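Local coordinates for heterokaryon incompatibility protein S (Podospora anserina, PDB 2WVO) that controls heterokaryon incompatibility, triggering a lethal reaction on meeting the prion form of its het-s counterpart and so preventing viable mixed cells, at residues Arg123-Arg128 against Leu197-Asp202. Residues are numbered along the deposited sequence; the frame is centred on the assembly and turned at random.
Sequences RALHRR and LTILKD
Leu125 reaches from one helix to a pair of consecutive residues on another, Ile199 and Leu200, and these three side chains carry nearly all of the contact; of the 137 Å² that the two segments bury between them, Leu125 contributes 74 Å². Its CA-CB bond points at the opposing helix, and its two methyls divide the work. Leu125 CD2 meets the beta-branch of Ile199, 3.9 Å from Ile199 CG2 and 4.0 Å from Ile199 CB. On the other branch, Leu125 CD1 lies 4.0 Å from Leu200 CG, while the branch carbons themselves, Leu125 CG and Leu200 CG, approach to 3.9 Å. At these distances the contact is apolar van der Waals packing, and no hydrogen bond spans the segments. The CA atoms of Leu125 and Leu200, 7.7 Å apart, are the nearest pair across the segments. In Ile199, with CG1 beside the backbone N (chi1 -62°), CG2 lies anti to that N and faces Leu125, while the CG1-CD1 arm leads away. Helices 120-136 and 194-204 thus meet within the mainly helical HeLo domain, the globular region that inhibits the C-terminal prion domain in cis. Leu43 of helix 38-59 touches both Leu125 and Ile199, bringing a third helix to the cluster; Leu200 also packs on Leu129 and on Met211 of helix 209-218. Leu125 and Leu200 are buried, whereas Ile199 remains partly exposed.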
loop_
_atom_site.group_PDB
_atom_site.type_symbol
_atom_site.label_atom_id
_atom_site.label_comp_id
_atom_site.label_asym_id
_atom_site.label_seq_id
_atom_site.Cartn_x
_atom_site.Cartn_y
_atom_site.Cartn_z
ATOM N N ARG A 123 2.079 -1.309 -29.430
ATOM C CA ARG A 123 3.192 -0.364 -29.567
ATOM C C ARG A 123 2.696 1.033 -29.953
ATOM O O ARG A 123 3.152 2.026 -29.387
ATOM C CB ARG A 123 4.209 -0.896 -30.597
ATOM C CG ARG A 123 5.464 -0.046 -30.830
ATOM C CD ARG A 123 6.482 -0.195 -29.698
ATOM N NE ARG A 123 7.586 0.766 -29.784
ATOM C CZ ARG A 123 7.574 1.986 -29.245
ATOM N NH1 ARG A 123 6.512 2.431 -28.575
ATOM N NH2 ARG A 123 8.633 2.776 -29.379
ATOM N N ALA A 124 1.757 1.087 -30.905
ATOM C CA ALA A 124 1.208 2.342 -31.430
ATOM C C ALA A 124 0.297 3.080 -30.443
ATOM O O ALA A 124 0.334 4.314 -30.364
ATOM C CB ALA A 124 0.481 2.101 -32.756
ATOM N N LEU A 125 -0.535 2.330 -29.723
ATOM C CA LEU A 125 -1.342 2.875 -28.635
ATOM C C LEU A 125 -0.465 3.443 -27.524
ATOM O O LEU A 125 -0.750 4.514 -26.981
ATOM C CB LEU A 125 -2.241 1.786 -28.055
ATOM C CG LEU A 125 -3.767 1.753 -28.196
ATOM C CD1 LEU A 125 -4.341 2.711 -29.247
ATOM C CD2 LEU A 125 -4.219 0.316 -28.434
ATOM N N HIS A 126 0.590 2.705 -27.179
ATOM C CA HIS A 126 1.561 3.115 -26.167
ATOM C C HIS A 126 2.209 4.465 -26.499
ATOM O O HIS A 126 2.338 5.329 -25.627
ATOM C CB HIS A 126 2.639 2.035 -25.993
ATOM C CG HIS A 126 3.724 2.411 -25.029
ATOM N ND1 HIS A 126 3.507 2.522 -23.673
ATOM C CD2 HIS A 126 5.029 2.712 -25.227
ATOM C CE1 HIS A 126 4.633 2.867 -23.075
ATOM N NE2 HIS A 126 5.572 2.989 -23.997
ATOM N N ARG A 127 2.610 4.626 -27.761
ATOM C CA ARG A 127 3.202 5.875 -28.249
ATOM C C ARG A 127 2.190 7.014 -28.141
ATOM O O ARG A 127 2.527 8.104 -27.691
ATOM C CB ARG A 127 3.674 5.713 -29.702
ATOM C CG ARG A 127 4.674 6.771 -30.176
ATOM C CD ARG A 127 4.963 6.679 -31.691
ATOM N NE ARG A 127 5.259 5.310 -32.133
ATOM C CZ ARG A 127 6.423 4.682 -31.965
ATOM N NH1 ARG A 127 7.441 5.287 -31.359
ATOM N NH2 ARG A 127 6.567 3.435 -32.406
ATOM N N ARG A 128 0.949 6.736 -28.536
ATOM C CA ARG A 128 -0.144 7.706 -28.502
ATOM C C ARG A 128 -0.512 8.145 -27.080
ATOM O O ARG A 128 -0.776 9.324 -26.846
ATOM C CB ARG A 128 -1.363 7.144 -29.254
ATOM C CG ARG A 128 -2.624 7.990 -29.216
ATOM C CD ARG A 128 -3.714 7.374 -30.075
ATOM N NE ARG A 128 -3.716 7.903 -31.443
ATOM C CZ ARG A 128 -3.100 7.332 -32.477
ATOM N NH1 ARG A 128 -2.417 6.204 -32.311
ATOM N NH2 ARG A 128 -3.159 7.896 -33.675
ATOM N N LEU A 197 -9.044 0.316 -30.885
ATOM C CA LEU A 197 -10.098 0.723 -29.955
ATOM C C LEU A 197 -10.495 -0.390 -28.979
ATOM O O LEU A 197 -10.810 -0.127 -27.815
ATOM C CB LEU A 197 -11.321 1.218 -30.727
ATOM C CG LEU A 197 -11.243 2.591 -31.414
ATOM C CD1 LEU A 197 -12.398 2.767 -32.385
ATOM C CD2 LEU A 197 -11.209 3.744 -30.394
ATOM N N THR A 198 -10.456 -1.628 -29.468
ATOM C CA THR A 198 -10.868 -2.806 -28.712
ATOM C C THR A 198 -9.811 -3.164 -27.678
ATOM O O THR A 198 -10.136 -3.562 -26.556
ATOM C CB THR A 198 -11.127 -3.989 -29.677
ATOM O OG1 THR A 198 -12.100 -3.585 -30.650
ATOM C CG2 THR A 198 -11.620 -5.243 -28.938
ATOM N N ILE A 199 -8.547 -3.007 -28.072
ATOM C CA ILE A 199 -7.409 -3.199 -27.177
ATOM C C ILE A 199 -7.409 -2.129 -26.061
ATOM O O ILE A 199 -7.191 -2.457 -24.892
ATOM C CB ILE A 199 -6.057 -3.220 -27.964
ATOM C CG1 ILE A 199 -6.001 -4.393 -28.963
ATOM C CG2 ILE A 199 -4.872 -3.268 -27.018
ATOM C CD1 ILE A 199 -6.043 -5.806 -28.347
ATOM N N LEU A 200 -7.681 -0.872 -26.431
ATOM C CA LEU A 200 -7.814 0.226 -25.466
ATOM C C LEU A 200 -8.931 0.008 -24.449
ATOM O O LEU A 200 -8.714 0.179 -23.247
ATOM C CB LEU A 200 -8.060 1.566 -26.170
ATOM C CG LEU A 200 -7.007 2.677 -26.225
ATOM C CD1 LEU A 200 -7.688 3.962 -26.657
ATOM C CD2 LEU A 200 -6.240 2.900 -24.904
ATOM N N LYS A 201 -10.125 -0.336 -24.931
ATOM C CA LYS A 201 -11.282 -0.549 -24.061
ATOM C C LYS A 201 -11.074 -1.706 -23.078
ATOM O O LYS A 201 -11.533 -1.642 -21.932
ATOM C CB LYS A 201 -12.553 -0.781 -24.881
ATOM C CG LYS A 201 -13.801 -0.934 -24.027
ATOM C CD LYS A 201 -15.035 -1.170 -24.861
ATOM C CE LYS A 201 -16.265 -1.305 -23.972
ATOM N NZ LYS A 201 -16.334 -2.603 -23.239
ATOM N N ASP A 202 -10.388 -2.754 -23.533
ATOM C CA ASP A 202 -10.088 -3.907 -22.690
ATOM C C ASP A 202 -9.102 -3.554 -21.584
ATOM O O ASP A 202 -9.267 -3.994 -20.443
ATOM C CB ASP A 202 -9.561 -5.078 -23.533
ATOM C CG ASP A 202 -8.832 -6.122 -22.698
ATOM O OD1 ASP A 202 -9.474 -7.124 -22.320
ATOM O OD2 ASP A 202 -7.624 -5.937 -22.410
#